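Local coordinates for protein Medium/long-chain acyl-CoA thioesterase YigI (Shewanella oneidensis, PDB 3E8P) that probably hydrolyses medium- and long-chain fatty acyl-CoA thioesters to free fatty acids and coenzyme A, as a member of the hotdog-fold thioesterase superfamily, at residues 23-27 with 28-32. Sequence-based numbering, arbitrary orientation.
Sequences VAEVF and DQHVP
V31 folds back over the last turn of helix 14-29, laying its CG2 methyl 3.3 Å from V26 O and against F27 CA. Its CB bond points at the helix, and chi1 (178°), with CG1 anti to the backbone N, leaves CG2 facing V26 O. V31 is buried and also packs on G61 of the second subunit, a place for a small apolar side chain. On the outer side, where an acidic residue suits the exposure, E25 bends at chi2 and brings OE2 to the edge of the H30 ring, 3.6 Å from CE1, the carboxylate and ring planes 72° apart. OE1 rests against the aliphatic CG of Q29 at 3.5 Å. D28, Q29 and H30 N donate to A24, E25 and V26 O, and at H30 the chain leaves the helical conformation. Beyond it, one water accepts from V31 N and donates to F27 O, which also bonds H34 ND1. Apolar and aromatic, F27 suits the inner face, packing on V79 and L83 of helix 70-90, while the D28 carboxylate accepts a hydrogen bond from I41 N through OD1. This is a tight turn joining helix 14-29 to helix 32-37, with V31 as N-cap of the second, in a hotdog-fold subunit.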
loop_
_atom_site.group_PDB
_atom_site.type_symbol
_atom_site.label_atom_id
_atom_site.label_comp_id
_atom_site.label_asym_id
_atom_site.label_seq_id
_atom_site.Cartn_x
_atom_site.Cartn_y
_atom_site.Cartn_z
ATOM N N VAL A 23 -12.667 -24.684 9.421
ATOM C CA VAL A 23 -12.491 -23.461 8.651
ATOM C C VAL A 23 -12.164 -23.752 7.189
ATOM O O VAL A 23 -12.664 -23.078 6.292
ATOM C CB VAL A 23 -11.372 -22.583 9.243
ATOM C CG1 VAL A 23 -11.177 -21.346 8.384
ATOM C CG2 VAL A 23 -11.722 -22.182 10.662
ATOM N N ALA A 24 -11.325 -24.757 6.956
ATOM C CA ALA A 24 -10.941 -25.137 5.598
ATOM C C ALA A 24 -12.168 -25.573 4.801
ATOM O O ALA A 24 -12.295 -25.260 3.618
ATOM C CB ALA A 24 -9.911 -26.266 5.637
ATOM N N GLU A 25 -13.071 -26.287 5.467
ATOM C CA GLU A 25 -14.299 -26.782 4.845
ATOM C C GLU A 25 -15.221 -25.642 4.421
ATOM O O GLU A 25 -15.776 -25.658 3.320
ATOM C CB GLU A 25 -15.052 -27.692 5.819
ATOM C CG GLU A 25 -15.472 -29.043 5.245
ATOM C CD GLU A 25 -16.503 -28.943 4.125
ATOM O OE1 GLU A 25 -16.127 -28.597 2.982
ATOM O OE2 GLU A 25 -17.697 -29.216 4.390
ATOM N N VAL A 26 -15.394 -24.661 5.298
ATOM C CA VAL A 26 -16.257 -23.531 4.983
ATOM C C VAL A 26 -15.756 -22.767 3.757
ATOM O O VAL A 26 -16.526 -22.479 2.847
ATOM C CB VAL A 26 -16.365 -22.544 6.172
ATOM C CG1 VAL A 26 -17.295 -21.399 5.811
ATOM C CG2 VAL A 26 -16.882 -23.264 7.408
ATOM N N PHE A 27 -14.466 -22.447 3.730
ATOM C CA PHE A 27 -13.896 -21.708 2.607
ATOM C C PHE A 27 -13.859 -22.485 1.301
ATOM O O PHE A 27 -13.963 -21.892 0.228
ATOM C CB PHE A 27 -12.483 -21.226 2.936
ATOM C CG PHE A 27 -12.444 -19.986 3.785
ATOM C CD1 PHE A 27 -12.939 -19.994 5.089
ATOM C CD2 PHE A 27 -11.901 -18.804 3.282
ATOM C CE1 PHE A 27 -12.892 -18.845 5.878
ATOM C CE2 PHE A 27 -11.847 -17.647 4.065
ATOM C CZ PHE A 27 -12.344 -17.671 5.363
ATOM N N ASP A 28 -13.719 -23.805 1.384
ATOM C CA ASP A 28 -13.653 -24.624 0.178
ATOM C C ASP A 28 -14.998 -24.953 -0.477
ATOM O O ASP A 28 -15.058 -25.154 -1.691
ATOM C CB ASP A 28 -12.902 -25.931 0.462
ATOM C CG ASP A 28 -12.641 -26.742 -0.802
ATOM O OD1 ASP A 28 -11.803 -26.316 -1.627
ATOM O OD2 ASP A 28 -13.281 -27.801 -0.981
ATOM N N GLN A 29 -16.071 -24.998 0.310
ATOM C CA GLN A 29 -17.384 -25.338 -0.240
ATOM C C GLN A 29 -18.526 -24.394 0.122
ATOM O O GLN A 29 -19.486 -24.262 -0.636
ATOM C CB GLN A 29 -17.776 -26.763 0.183
ATOM C CG GLN A 29 -16.880 -27.873 -0.376
ATOM C CD GLN A 29 -16.982 -28.015 -1.893
ATOM O OE1 GLN A 29 -16.165 -28.693 -2.522
ATOM N NE2 GLN A 29 -17.992 -27.377 -2.487
ATOM N N HIS A 30 -18.433 -23.733 1.268
ATOM C CA HIS A 30 -19.513 -22.853 1.685
ATOM C C HIS A 30 -19.313 -21.355 1.495
ATOM O O HIS A 30 -19.814 -20.548 2.275
ATOM C CB HIS A 30 -19.890 -23.168 3.133
ATOM C CG HIS A 30 -20.343 -24.581 3.327
ATOM N ND1 HIS A 30 -19.463 -25.638 3.416
ATOM C CD2 HIS A 30 -21.585 -25.121 3.362
ATOM C CE1 HIS A 30 -20.141 -26.769 3.494
ATOM N NE2 HIS A 30 -21.431 -26.483 3.463
ATOM N N VAL A 31 -18.585 -20.987 0.449
ATOM C CA VAL A 31 -18.374 -19.584 0.141
ATOM C C VAL A 31 -18.775 -19.413 -1.314
ATOM O O VAL A 31 -18.044 -19.800 -2.220
ATOM C CB VAL A 31 -16.900 -19.155 0.325
ATOM C CG1 VAL A 31 -16.739 -17.694 -0.072
ATOM C CG2 VAL A 31 -16.475 -19.339 1.780
ATOM N N PRO A 32 -19.963 -18.845 -1.556
ATOM C CA PRO A 32 -20.463 -18.631 -2.916
ATOM C C PRO A 32 -19.460 -18.081 -3.931
ATOM O O PRO A 32 -19.356 -18.604 -5.036
ATOM C CB PRO A 32 -21.653 -17.697 -2.698
ATOM C CG PRO A 32 -22.212 -18.202 -1.407
ATOM C CD PRO A 32 -20.960 -18.419 -0.558
HETATM O O HOH W 1 -16.590 -22.412 -1.168
#